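Local coordinates for protein glutamine synthetase (Streptomyces coelicolor, PDB 4BAX) that belongs to the glutamine synthetase family, joining a beta-grasp domain and a catalytic domain in each chain of a ten-chain assembly, at residues Y8-G13 / C57-V62; D67-G72 / L204-E209; A105-V110 / T333-L338; P109-E114 / V325-L330; I113-T118 / D195-A200. One frame throughout, in Å; residues are numbered along the deposited sequence.

In the fold
From the N terminus, contact 1 closes first, wholly within the beta-grasp sheet, before any other contact opens. Contact 2 then starts in the loop at 67-72 and ends on helix 190-210, tying the beta-grasp region to the catalytic region. Contact 5, from strand 110-121 to that same helix, falls entirely within the span of contact 2, and Leu204 packs on Tyr117 between the two. Contacts 3 and 4 open close together, sharing Pro109 and Val110, and run to helix 323-341 near the C terminus; each crosses contact 2. Contact 5 also lies within the span of contact 3. Ile11 packing on Trp198 connects contact 1 to contact 5.

Contact 1: residues Y8-G13 / C57-V62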
# COMPACT_ATOMS: atom_id res chain seq x y z
N TYR A 8 33.99 2.91 -24.47
CA TYR A 8 33.92 2.67 -25.90
C TYR A 8 32.47 2.49 -26.28
O TYR A 8 31.78 1.61 -25.77
CB TYR A 8 34.72 1.44 -26.30
CG TYR A 8 36.20 1.68 -26.48
CD1 TYR A 8 36.95 2.33 -25.50
CD2 TYR A 8 36.87 1.23 -27.61
CE1 TYR A 8 38.32 2.53 -25.66
CE2 TYR A 8 38.25 1.43 -27.77
CZ TYR A 8 38.97 2.08 -26.80
OH TYR A 8 40.34 2.28 -26.96
N ILE A 9 32.01 3.37 -27.16
CA ILE A 9 30.62 3.43 -27.56
C ILE A 9 30.53 3.13 -29.05
O ILE A 9 31.35 3.63 -29.84
CB ILE A 9 30.02 4.84 -27.24
CG1 ILE A 9 29.98 5.04 -25.71
CG2 ILE A 9 28.62 5.04 -27.81
CD1 ILE A 9 30.02 6.52 -25.22
N TRP A 10 29.58 2.29 -29.43
CA TRP A 10 29.40 2.04 -30.85
C TRP A 10 27.93 1.83 -31.18
O TRP A 10 27.10 1.78 -30.28
CB TRP A 10 30.29 0.89 -31.36
CG TRP A 10 29.85 -0.50 -30.94
CD1 TRP A 10 29.11 -1.38 -31.68
CD2 TRP A 10 30.13 -1.17 -29.70
NE1 TRP A 10 28.92 -2.55 -30.98
CE2 TRP A 10 29.54 -2.45 -29.77
CE3 TRP A 10 30.83 -0.81 -28.54
CZ2 TRP A 10 29.62 -3.38 -28.72
CZ3 TRP A 10 30.90 -1.74 -27.49
CH2 TRP A 10 30.31 -3.00 -27.59
N ILE A 11 27.62 1.76 -32.48
CA ILE A 11 26.28 1.52 -32.97
C ILE A 11 26.23 0.11 -33.56
O ILE A 11 27.11 -0.28 -34.32
CB ILE A 11 25.88 2.56 -34.01
CG1 ILE A 11 25.68 3.91 -33.32
CG2 ILE A 11 24.59 2.19 -34.72
CD1 ILE A 11 26.66 4.94 -33.76
N ASP A 12 25.19 -0.65 -33.20
CA ASP A 12 25.08 -2.03 -33.66
C ASP A 12 24.41 -2.21 -35.04
O ASP A 12 24.27 -1.25 -35.81
CB ASP A 12 24.50 -2.95 -32.58
CG ASP A 12 23.02 -2.73 -32.32
OD1 ASP A 12 22.34 -2.09 -33.15
OD2 ASP A 12 22.55 -3.18 -31.26
N GLY A 13 24.06 -3.45 -35.35
CA GLY A 13 23.43 -3.77 -36.61
C GLY A 13 21.97 -4.16 -36.44
O GLY A 13 21.42 -4.85 -37.31
N CYS A 57 34.17 -8.58 -34.18
CA CYS A 57 34.17 -7.23 -34.69
C CYS A 57 35.29 -6.41 -34.08
O CYS A 57 35.84 -6.76 -33.03
CB CYS A 57 32.81 -6.58 -34.42
SG CYS A 57 31.42 -7.44 -35.19
N VAL A 58 35.65 -5.35 -34.79
CA VAL A 58 36.74 -4.49 -34.38
C VAL A 58 36.17 -3.08 -34.11
O VAL A 58 35.36 -2.55 -34.89
CB VAL A 58 37.83 -4.43 -35.47
CG1 VAL A 58 38.80 -3.31 -35.19
CG2 VAL A 58 38.56 -5.78 -35.58
N LEU A 59 36.60 -2.49 -32.99
CA LEU A 59 36.23 -1.14 -32.61
C LEU A 59 37.36 -0.19 -32.95
O LEU A 59 38.51 -0.39 -32.51
CB LEU A 59 35.95 -1.10 -31.11
CG LEU A 59 34.65 -1.84 -30.76
CD1 LEU A 59 34.40 -1.94 -29.24
CD2 LEU A 59 33.45 -1.22 -31.49
N LYS A 60 37.06 0.80 -33.79
CA LYS A 60 38.05 1.78 -34.15
C LYS A 60 37.57 3.17 -33.73
O LYS A 60 36.57 3.65 -34.25
CB LYS A 60 38.28 1.75 -35.66
CG LYS A 60 39.37 2.66 -36.13
CD LYS A 60 39.33 2.67 -37.65
CE LYS A 60 40.37 3.61 -38.23
NZ LYS A 60 41.71 3.16 -37.73
N PRO A 61 38.29 3.82 -32.79
CA PRO A 61 37.95 5.15 -32.27
C PRO A 61 37.88 6.18 -33.40
O PRO A 61 38.75 6.17 -34.28
CB PRO A 61 39.13 5.49 -31.34
CG PRO A 61 39.71 4.16 -30.95
CD PRO A 61 39.36 3.16 -32.00
N VAL A 62 36.84 7.00 -33.43
CA VAL A 62 36.74 8.05 -34.45
C VAL A 62 36.55 9.41 -33.78
O VAL A 62 36.77 10.46 -34.39
CB VAL A 62 35.61 7.77 -35.48
CG1 VAL A 62 35.86 6.44 -36.17
CG2 VAL A 62 34.24 7.78 -34.81
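Leu59 meets the indole of Trp10 with both of its methyl groups, and this is the close-packed part of the contact. CD2 of Leu59 lies 3.7 Å from Trp10 CG and makes an off-centre CH-pi contact with the five-membered ring, 30° from the ring normal. CD1 of Leu59 reaches the benzene part, 3.8 Å from Trp10 CE3, and the two side chains cross at about a right angle. The indole is set there by chi1 of 73°, which puts Trp10 CG between the backbone N and the carbonyl carbon. Phe42 stacks on Trp10 and also touches Leu59, extending the cluster within the chain, while Cys142 of the second subunit packs on the indole as well.

The other end is looser. Tyr8 CD2 comes no nearer than 4.3 Å to Leu59 CB, which sits at the ring edge, and Tyr8 CE2 is 4.4 Å from the ring carbon CG of the partly exposed Pro61. The Tyr8 hydroxyl bonds to Pro38 O, and Lys60 points away and is exposed. The strand axes approach to 8.4 Å at 109°, a steep crossing; strand 75-82 intervenes in the sheet order, so these side chains meet across a strand of the beta-grasp fold.

Contact 2: residues D67-G72 / L204-E209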
# COMPACT_ATOMS: atom_id res chain seq x y z
N ASP A 67 34.41 12.14 -20.18
CA ASP A 67 33.26 11.48 -19.56
C ASP A 67 32.77 12.38 -18.44
O ASP A 67 33.39 12.46 -17.39
CB ASP A 67 33.70 10.12 -18.99
CG ASP A 67 32.53 9.26 -18.53
OD1 ASP A 67 31.49 9.82 -18.13
OD2 ASP A 67 32.65 8.01 -18.56
N PRO A 68 31.62 13.05 -18.67
CA PRO A 68 31.00 14.02 -17.75
C PRO A 68 30.39 13.39 -16.50
O PRO A 68 30.25 14.05 -15.45
CB PRO A 68 29.91 14.65 -18.63
CG PRO A 68 29.53 13.55 -19.58
CD PRO A 68 30.82 12.82 -19.88
N ILE A 69 29.97 12.14 -16.63
CA ILE A 69 29.41 11.39 -15.51
C ILE A 69 30.48 10.87 -14.54
O ILE A 69 30.41 11.07 -13.33
CB ILE A 69 28.52 10.25 -16.00
CG1 ILE A 69 27.36 10.85 -16.80
CG2 ILE A 69 28.01 9.44 -14.84
CD1 ILE A 69 26.51 9.84 -17.47
N ARG A 70 31.45 10.18 -15.10
CA ARG A 70 32.56 9.68 -14.31
C ARG A 70 33.46 10.80 -13.81
O ARG A 70 33.97 10.74 -12.69
CB ARG A 70 33.36 8.66 -15.10
CG ARG A 70 32.91 7.24 -14.88
CD ARG A 70 33.37 6.36 -16.00
NE ARG A 70 32.89 4.99 -15.83
CZ ARG A 70 33.04 4.05 -16.75
NH1 ARG A 70 33.65 4.32 -17.91
NH2 ARG A 70 32.57 2.83 -16.51
N GLY A 71 33.65 11.82 -14.65
CA GLY A 71 34.48 12.94 -14.27
C GLY A 71 35.97 12.65 -14.35
O GLY A 71 36.39 11.65 -14.93
N GLY A 72 36.77 13.58 -13.82
CA GLY A 72 38.21 13.40 -13.77
C GLY A 72 38.88 13.25 -15.12
O GLY A 72 38.61 14.05 -16.03
N LEU A 204 22.01 10.96 -23.04
CA LEU A 204 20.63 11.10 -22.57
C LEU A 204 20.12 9.83 -21.89
O LEU A 204 19.66 9.87 -20.73
CB LEU A 204 19.71 11.51 -23.72
CG LEU A 204 18.22 11.62 -23.32
CD1 LEU A 204 17.89 12.79 -22.36
CD2 LEU A 204 17.35 11.67 -24.58
N TYR A 205 20.28 8.70 -22.57
CA TYR A 205 19.84 7.41 -22.05
C TYR A 205 20.55 7.14 -20.76
O TYR A 205 19.96 6.72 -19.77
CB TYR A 205 20.23 6.30 -23.01
CG TYR A 205 19.56 6.31 -24.35
CD1 TYR A 205 18.18 6.42 -24.49
CD2 TYR A 205 20.33 6.16 -25.50
CE1 TYR A 205 17.60 6.40 -25.76
CE2 TYR A 205 19.76 6.14 -26.75
CZ TYR A 205 18.40 6.25 -26.88
OH TYR A 205 17.87 6.23 -28.15
N ARG A 206 21.85 7.37 -20.80
CA ARG A 206 22.71 7.09 -19.67
C ARG A 206 22.43 8.01 -18.46
O ARG A 206 22.31 7.53 -17.34
CB ARG A 206 24.16 7.11 -20.11
CG ARG A 206 25.19 7.06 -19.02
CD ARG A 206 25.32 5.71 -18.40
NE ARG A 206 26.32 5.71 -17.34
CZ ARG A 206 26.08 6.13 -16.10
NH1 ARG A 206 24.88 6.60 -15.77
NH2 ARG A 206 27.06 6.09 -15.19
N THR A 207 22.24 9.31 -18.72
CA THR A 207 21.90 10.26 -17.67
C THR A 207 20.55 9.90 -17.03
O THR A 207 20.40 9.93 -15.80
CB THR A 207 21.85 11.72 -18.21
OG1 THR A 207 23.13 12.05 -18.73
CG2 THR A 207 21.51 12.71 -17.12
N ALA A 208 19.59 9.49 -17.88
CA ALA A 208 18.24 9.17 -17.43
C ALA A 208 18.19 7.91 -16.54
O ALA A 208 17.28 7.75 -15.71
CB ALA A 208 17.29 9.04 -18.62
N GLU A 209 19.20 7.05 -16.67
CA GLU A 209 19.29 5.87 -15.83
C GLU A 209 19.33 6.24 -14.35
O GLU A 209 18.72 5.56 -13.53
CB GLU A 209 20.55 5.06 -16.15
CG GLU A 209 20.47 4.31 -17.47
CD GLU A 209 21.79 3.65 -17.82
OE1 GLU A 209 22.64 3.48 -16.93
OE2 GLU A 209 21.98 3.29 -19.01
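Ile69 packs on Arg206, bringing the loop between strands 56-66 and 75-82 of the beta-grasp region against helix 190-210 of the catalytic region. An Asx motif shapes that loop. Asp67 OD1 accepts from Arg70 N at 3.1 Å with an N-H...O angle of 174°, the donor standing above the carboxylate plane, while the bond from Ile69 N is weak. Gly71 N closes the turn on Asp67 O at 2.8 Å. The turn directs Ile69 toward the helix.

Arg206 can be followed from its CB, which lies 4.5 Å from Ile69 CD1. With CG anti to the backbone N (chi1 171°), the chain leaves the helix in the direction of the loop, and CG lies 3.4 Å from Ile69 CD1. A bend at chi2, 74°, then folds the chain round that same methyl, with CD at 4.4 Å and NE at 4.1 Å from Ile69 CD1. The guanidinium ends up with Ile69 CD1 over the centre of one face, 3.9 Å above its plane. This is apolar packing on a flat cation. Asp210 forms a long, weak ion pair with NH1, and Arg152 of the second subunit brings a like charge close to NE.

Val144 of the second subunit also packs on Arg206, and Arg70 makes a salt bridge to Glu156 of that subunit, so the loop and helix meet beside a subunit interface. Thr207 is a lesser neighbour, its hydroxyl being bonded to Leu203 O. At the tip of the arginine, NH2 is met by the other branch of the isoleucine, Ile69 CG2, at 3.5 Å.

Contact 3: residues A105-V110 / T333-L338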
# COMPACT_ATOMS: atom_id res chain seq x y z
N ALA A 105 33.88 18.41 -49.88
CA ALA A 105 34.41 19.28 -48.84
C ALA A 105 34.48 20.74 -49.29
O ALA A 105 34.35 21.64 -48.47
CB ALA A 105 35.77 18.79 -48.38
N ALA A 106 34.62 20.95 -50.60
CA ALA A 106 34.70 22.29 -51.19
C ALA A 106 33.43 23.15 -50.99
O ALA A 106 33.54 24.37 -50.83
CB ALA A 106 35.04 22.19 -52.68
N GLN A 107 32.25 22.51 -50.99
CA GLN A 107 30.98 23.22 -50.76
C GLN A 107 30.78 23.59 -49.29
O GLN A 107 29.93 24.42 -48.94
CB GLN A 107 29.80 22.44 -51.31
CG GLN A 107 29.88 22.22 -52.81
CD GLN A 107 28.61 21.67 -53.40
OE1 GLN A 107 27.52 22.22 -53.22
NE2 GLN A 107 28.74 20.58 -54.15
N GLU A 108 31.58 22.95 -48.44
CA GLU A 108 31.57 23.19 -47.00
C GLU A 108 30.18 23.02 -46.35
O GLU A 108 29.66 23.94 -45.71
CB GLU A 108 32.15 24.56 -46.68
CG GLU A 108 33.51 24.75 -47.35
CD GLU A 108 34.25 25.99 -46.88
OE1 GLU A 108 33.64 26.81 -46.15
OE2 GLU A 108 35.43 26.14 -47.27
N PRO A 109 29.60 21.82 -46.49
CA PRO A 109 28.28 21.61 -45.90
C PRO A 109 28.33 21.67 -44.37
O PRO A 109 29.29 21.19 -43.76
CB PRO A 109 27.91 20.20 -46.38
CG PRO A 109 29.23 19.52 -46.60
CD PRO A 109 30.14 20.60 -47.11
N VAL A 110 27.29 22.26 -43.77
CA VAL A 110 27.19 22.41 -42.33
C VAL A 110 25.78 21.99 -41.90
O VAL A 110 24.80 22.19 -42.63
CB VAL A 110 27.47 23.86 -41.92
CG1 VAL A 110 27.21 24.08 -40.45
CG2 VAL A 110 28.91 24.24 -42.26
N THR A 333 22.44 14.46 -52.40
CA THR A 333 21.43 15.06 -53.25
C THR A 333 21.68 16.53 -53.54
O THR A 333 21.85 16.93 -54.70
CB THR A 333 20.02 14.83 -52.65
OG1 THR A 333 19.73 13.43 -52.58
CG2 THR A 333 18.94 15.57 -53.46
N CYS A 334 21.80 17.33 -52.49
CA CYS A 334 21.89 18.78 -52.66
C CYS A 334 23.20 19.26 -53.29
O CYS A 334 23.17 20.02 -54.27
CB CYS A 334 21.66 19.48 -51.31
SG CYS A 334 20.06 19.15 -50.57
N CYS A 335 24.33 18.78 -52.76
CA CYS A 335 25.65 19.22 -53.21
C CYS A 335 25.91 18.83 -54.66
O CYS A 335 26.56 19.56 -55.41
CB CYS A 335 26.75 18.66 -52.31
SG CYS A 335 26.87 19.35 -50.66
N THR A 336 25.38 17.68 -55.04
CA THR A 336 25.49 17.22 -56.41
C THR A 336 24.71 18.14 -57.33
O THR A 336 25.22 18.59 -58.36
CB THR A 336 24.96 15.78 -56.57
OG1 THR A 336 25.90 14.87 -55.97
CG2 THR A 336 24.77 15.43 -58.02
N ALA A 337 23.49 18.47 -56.93
CA ALA A 337 22.68 19.36 -57.74
C ALA A 337 23.31 20.74 -57.82
O ALA A 337 23.28 21.35 -58.89
CB ALA A 337 21.27 19.43 -57.19
N LEU A 338 23.92 21.21 -56.73
CA LEU A 338 24.59 22.53 -56.72
C LEU A 338 25.84 22.55 -57.60
O LEU A 338 26.18 23.57 -58.21
CB LEU A 338 24.91 22.97 -55.28
CG LEU A 338 23.70 23.28 -54.39
CD1 LEU A 338 24.05 23.24 -52.90
CD2 LEU A 338 23.13 24.65 -54.78
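Cys335 is the first residue of segment 333-338 to meet the facing loop, and it does so with backbone and side chain alike. Its carbonyl O accepts from Gln107 NE2 at 2.7 Å, and the N-H...O angle of 176° makes the bond nearly straight at the donor. At the acceptor the approach is less direct: the C=O...N angle is 111° and the nitrogen stands above the carbonyl plane, as fits a side chain coming in from the flank of a helix. Cys335 CB lies 3.3 Å from the same NE2. Its sulfur stands over the same face of the amide as CB, 3.9 Å from Gln107 OE1, and Pro109 CB is 4.5 Å from Cys335 SG.

Gln107 spans the gap because its chain is extended beyond CG (chi2 -170°), which carries the amide from the loop to the helix surface. The loop joins helix 94-103 to strand 110-121, and its partner is the C-terminal helix 323-341, so the contact ties the start of a long strand of the catalytic domain to the last helix of the chain. Phe104 touches Cys335, and Phe235 lies against Pro109.

One turn further on, Leu338 takes up the oxygen side of the amide. Its CB is 3.4 Å from Gln107 OE1 and its CD1 is 3.6 Å from that oxygen. Met240 and Thr249 also pack on Leu338.

Contact 4: residues P109-E114 / V325-L330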
# COMPACT_ATOMS: atom_id res chain seq x y z
N PRO A 109 29.60 21.82 -46.49
CA PRO A 109 28.28 21.61 -45.90
C PRO A 109 28.33 21.67 -44.37
O PRO A 109 29.29 21.19 -43.76
CB PRO A 109 27.91 20.20 -46.38
CG PRO A 109 29.23 19.52 -46.60
CD PRO A 109 30.14 20.60 -47.11
N VAL A 110 27.29 22.26 -43.77
CA VAL A 110 27.19 22.41 -42.33
C VAL A 110 25.78 21.99 -41.90
O VAL A 110 24.80 22.19 -42.63
CB VAL A 110 27.47 23.86 -41.92
CG1 VAL A 110 27.21 24.08 -40.45
CG2 VAL A 110 28.91 24.24 -42.26
N PHE A 111 25.67 21.36 -40.74
CA PHE A 111 24.39 20.86 -40.29
C PHE A 111 24.03 21.29 -38.89
O PHE A 111 24.91 21.43 -38.02
CB PHE A 111 24.36 19.34 -40.34
CG PHE A 111 24.34 18.78 -41.74
CD1 PHE A 111 25.52 18.52 -42.41
CD2 PHE A 111 23.14 18.55 -42.38
CE1 PHE A 111 25.50 18.02 -43.71
CE2 PHE A 111 23.11 18.04 -43.68
CZ PHE A 111 24.30 17.78 -44.34
N GLY A 112 22.73 21.50 -38.67
CA GLY A 112 22.18 21.62 -37.34
C GLY A 112 21.04 20.62 -37.21
O GLY A 112 20.18 20.51 -38.09
N ILE A 113 21.03 19.89 -36.10
CA ILE A 113 19.95 18.94 -35.84
C ILE A 113 19.17 19.23 -34.54
O ILE A 113 19.75 19.39 -33.46
CB ILE A 113 20.46 17.45 -35.90
CG1 ILE A 113 21.19 17.23 -37.24
CG2 ILE A 113 19.31 16.46 -35.76
CD1 ILE A 113 21.90 15.92 -37.35
N GLU A 114 17.85 19.32 -34.68
CA GLU A 114 16.99 19.57 -33.54
C GLU A 114 16.41 18.21 -33.12
O GLU A 114 15.49 17.67 -33.75
CB GLU A 114 15.88 20.54 -33.94
CG GLU A 114 16.43 21.82 -34.62
CD GLU A 114 15.34 22.79 -35.07
OE1 GLU A 114 14.15 22.39 -35.13
OE2 GLU A 114 15.66 23.98 -35.34
N VAL A 325 23.27 8.78 -41.82
CA VAL A 325 22.46 8.60 -43.01
C VAL A 325 21.79 9.88 -43.55
O VAL A 325 21.95 10.22 -44.73
CB VAL A 325 21.41 7.47 -42.78
CG1 VAL A 325 20.51 7.30 -43.99
CG2 VAL A 325 22.13 6.17 -42.42
N VAL A 326 21.10 10.63 -42.69
CA VAL A 326 20.42 11.84 -43.14
C VAL A 326 21.42 12.87 -43.66
O VAL A 326 21.18 13.51 -44.69
CB VAL A 326 19.46 12.42 -42.06
CG1 VAL A 326 20.19 12.76 -40.74
CG2 VAL A 326 18.70 13.61 -42.62
N THR A 327 22.56 12.98 -42.98
CA THR A 327 23.60 13.89 -43.43
C THR A 327 24.18 13.45 -44.79
O THR A 327 24.32 14.27 -45.70
CB THR A 327 24.77 14.04 -42.38
OG1 THR A 327 25.28 12.75 -42.01
CG2 THR A 327 24.34 14.83 -41.14
N ARG A 328 24.41 12.14 -44.95
CA ARG A 328 24.98 11.63 -46.21
C ARG A 328 24.06 11.92 -47.39
O ARG A 328 24.50 12.42 -48.44
CB ARG A 328 25.24 10.12 -46.11
CG ARG A 328 26.16 9.56 -47.22
CD ARG A 328 25.54 8.42 -48.03
NE ARG A 328 24.91 7.44 -47.16
CZ ARG A 328 23.95 6.61 -47.55
NH1 ARG A 328 23.51 6.63 -48.80
NH2 ARG A 328 23.43 5.74 -46.68
N LEU A 329 22.76 11.65 -47.18
CA LEU A 329 21.74 11.79 -48.20
C LEU A 329 21.55 13.24 -48.64
O LEU A 329 21.40 13.52 -49.84
CB LEU A 329 20.41 11.23 -47.67
CG LEU A 329 20.31 9.72 -47.53
CD1 LEU A 329 18.97 9.32 -46.94
CD2 LEU A 329 20.52 9.08 -48.89
N LEU A 330 21.53 14.15 -47.67
CA LEU A 330 21.37 15.56 -47.97
C LEU A 330 22.57 16.08 -48.75
O LEU A 330 22.40 16.84 -49.71
CB LEU A 330 21.17 16.37 -46.69
CG LEU A 330 19.72 16.28 -46.20
CD1 LEU A 330 19.57 16.85 -44.78
CD2 LEU A 330 18.79 16.99 -47.21
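The phenyl ring of Phe111 carries the methyl of Thr327 on one face and the side chain of Leu330 at its edge. Thr327 CG2 stands 3.9 Å from the ring centroid and only 8° off the normal, a well-centred CH-pi contact. At the edge, Leu330 CD1 lies near the ring plane, 3.9 Å from CE2 of Phe111, and Leu330 CB is in plane at 4.0 Å from the same carbon. The ring thus fits against one turn of helix, between residues three apart in sequence, and its far end reaches the backbone, where Phe111 CZ is 3.8 Å from Thr327 O.

The strand carrying Phe111, 110-121, belongs to the mixed sheet of the catalytic domain, and helix 323-341 packs against it here. Phe235 from the paired strand 231-236 meets the Phe111 ring with planes at about 35°, while Val193 of helix 190-210 touches both Phe111 and Thr327.

With chi1 at 52°, Thr327 turns CG2 to the ring, while OG1 bonds back to Pro323 O within its own helix.

Contact 5: residues I113-T118 / D195-A200; sequences IEQEYT and DQLWVA
Leu197 stands at about a right angle to both Ile113 and Gln115, its two methyl groups dividing the contact between an apolar partner and a polar one. CD2 takes the apolar side, lying 4.0 Å from Ile113 CD1 and 4.0 Å from CG2 of the same isoleucine. CD1 takes the glutamine side, 3.4 Å from Gln115 OE1, with Gln115 CB a little farther off at 4.0 Å. The fork also straddles the oxygen, since Leu197 CD2 is 3.7 Å from Gln115 OE1. Leu197 reaches the strand because its CG is anti to the backbone N (chi1 178°).

Gln115 is bent at chi2, 78°, which turns its amide along strand 110-121 toward the next residue, while its CG and CD lie 4.0 and 4.1 Å from Leu197 CD1. The nitrogen gives a bond to that next residue, NE2 to Glu116 O at 2.9 Å with an N-H...O angle of 157°; the acceptor lies in the amide plane, while the donor is tilted from the carbonyl plane of Glu116. Ala319 O accepts a second bond from NE2, and Arg201 NE donates to OE1. Arg201 comes from the same helix 190-210 as Leu197, one turn on, and makes a cation-pi contact with Trp198.

Strand and helix therefore join in the core of the catalytic domain through methyl packing, with a carboxamide among the hydrocarbon. Bonds at both ends of that buried amide satisfy its polar atoms and fix its rotation, so its oxygen can sit beside the leucine methyls while Arg201 meets its hydrogen-bonding need.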
# COMPACT_ATOMS: atom_id res chain seq x y z
N ILE A 113 21.03 19.89 -36.10
CA ILE A 113 19.95 18.94 -35.84
C ILE A 113 19.17 19.23 -34.54
O ILE A 113 19.75 19.39 -33.46
CB ILE A 113 20.46 17.45 -35.90
CG1 ILE A 113 21.19 17.23 -37.24
CG2 ILE A 113 19.31 16.46 -35.76
CD1 ILE A 113 21.90 15.92 -37.35
N GLU A 114 17.85 19.32 -34.68
CA GLU A 114 16.99 19.57 -33.54
C GLU A 114 16.41 18.21 -33.12
O GLU A 114 15.49 17.67 -33.75
CB GLU A 114 15.88 20.54 -33.94
CG GLU A 114 16.43 21.82 -34.62
CD GLU A 114 15.34 22.79 -35.07
OE1 GLU A 114 14.15 22.39 -35.13
OE2 GLU A 114 15.66 23.98 -35.34
N GLN A 115 16.95 17.67 -32.04
CA GLN A 115 16.70 16.29 -31.67
C GLN A 115 15.65 16.18 -30.61
O GLN A 115 15.82 16.64 -29.48
CB GLN A 115 18.00 15.65 -31.17
CG GLN A 115 17.80 14.30 -30.50
CD GLN A 115 17.59 13.14 -31.50
OE1 GLN A 115 18.52 12.71 -32.23
NE2 GLN A 115 16.36 12.60 -31.51
N GLU A 116 14.55 15.55 -30.99
CA GLU A 116 13.44 15.39 -30.07
C GLU A 116 13.43 14.01 -29.43
O GLU A 116 13.94 13.03 -29.99
CB GLU A 116 12.12 15.66 -30.80
CG GLU A 116 12.00 17.11 -31.31
CD GLU A 116 10.67 17.41 -32.03
OE1 GLU A 116 10.00 16.44 -32.47
OE2 GLU A 116 10.30 18.61 -32.12
N TYR A 117 12.83 13.93 -28.24
CA TYR A 117 12.69 12.68 -27.53
C TYR A 117 11.57 12.80 -26.53
O TYR A 117 11.23 13.91 -26.11
CB TYR A 117 13.99 12.29 -26.83
CG TYR A 117 14.48 13.35 -25.85
CD1 TYR A 117 15.18 14.47 -26.28
CD2 TYR A 117 14.24 13.23 -24.49
CE1 TYR A 117 15.62 15.43 -25.40
CE2 TYR A 117 14.69 14.19 -23.60
CZ TYR A 117 15.38 15.29 -24.06
OH TYR A 117 15.82 16.23 -23.15
N THR A 118 11.05 11.65 -26.09
CA THR A 118 9.95 11.61 -25.13
C THR A 118 10.33 10.74 -23.93
O THR A 118 10.84 9.63 -24.11
CB THR A 118 8.65 11.09 -25.79
OG1 THR A 118 8.47 11.72 -27.07
CG2 THR A 118 7.43 11.37 -24.91
N ASP A 195 28.70 12.50 -35.08
CA ASP A 195 29.43 11.91 -33.98
C ASP A 195 28.93 12.47 -32.65
O ASP A 195 28.70 11.71 -31.71
CB ASP A 195 30.94 12.17 -34.12
CG ASP A 195 31.57 11.31 -35.21
OD1 ASP A 195 30.97 10.28 -35.60
OD2 ASP A 195 32.67 11.67 -35.71
N GLN A 196 28.74 13.80 -32.58
CA GLN A 196 28.33 14.44 -31.33
C GLN A 196 26.90 14.05 -30.91
O GLN A 196 26.65 13.77 -29.74
CB GLN A 196 28.48 15.98 -31.42
CG GLN A 196 29.91 16.51 -31.59
CD GLN A 196 30.08 17.99 -31.23
OE1 GLN A 196 29.17 18.62 -30.68
NE2 GLN A 196 31.27 18.55 -31.50
N LEU A 197 26.01 13.94 -31.90
CA LEU A 197 24.62 13.56 -31.68
C LEU A 197 24.49 12.14 -31.10
O LEU A 197 23.66 11.88 -30.19
CB LEU A 197 23.81 13.69 -32.98
CG LEU A 197 22.34 13.28 -32.88
CD1 LEU A 197 21.63 14.01 -31.74
CD2 LEU A 197 21.58 13.52 -34.19
N TRP A 198 25.30 11.21 -31.63
CA TRP A 198 25.30 9.84 -31.13
C TRP A 198 25.74 9.80 -29.68
O TRP A 198 25.14 9.13 -28.83
CB TRP A 198 26.19 8.93 -31.98
CG TRP A 198 25.44 8.29 -33.10
CD1 TRP A 198 25.71 8.38 -34.45
CD2 TRP A 198 24.25 7.52 -32.99
NE1 TRP A 198 24.78 7.67 -35.18
CE2 TRP A 198 23.87 7.13 -34.31
CE3 TRP A 198 23.47 7.09 -31.91
CZ2 TRP A 198 22.74 6.34 -34.56
CZ3 TRP A 198 22.34 6.30 -32.16
CH2 TRP A 198 21.99 5.94 -33.47
N VAL A 199 26.77 10.59 -29.39
CA VAL A 199 27.29 10.68 -28.06
C VAL A 199 26.27 11.37 -27.15
O VAL A 199 26.02 10.95 -26.01
CB VAL A 199 28.65 11.38 -28.04
CG1 VAL A 199 29.07 11.64 -26.61
CG2 VAL A 199 29.70 10.54 -28.78
N ALA A 200 25.65 12.41 -27.68
CA ALA A 200 24.63 13.12 -26.94
C ALA A 200 23.41 12.21 -26.65
O ALA A 200 22.82 12.28 -25.55
CB ALA A 200 24.22 14.41 -27.67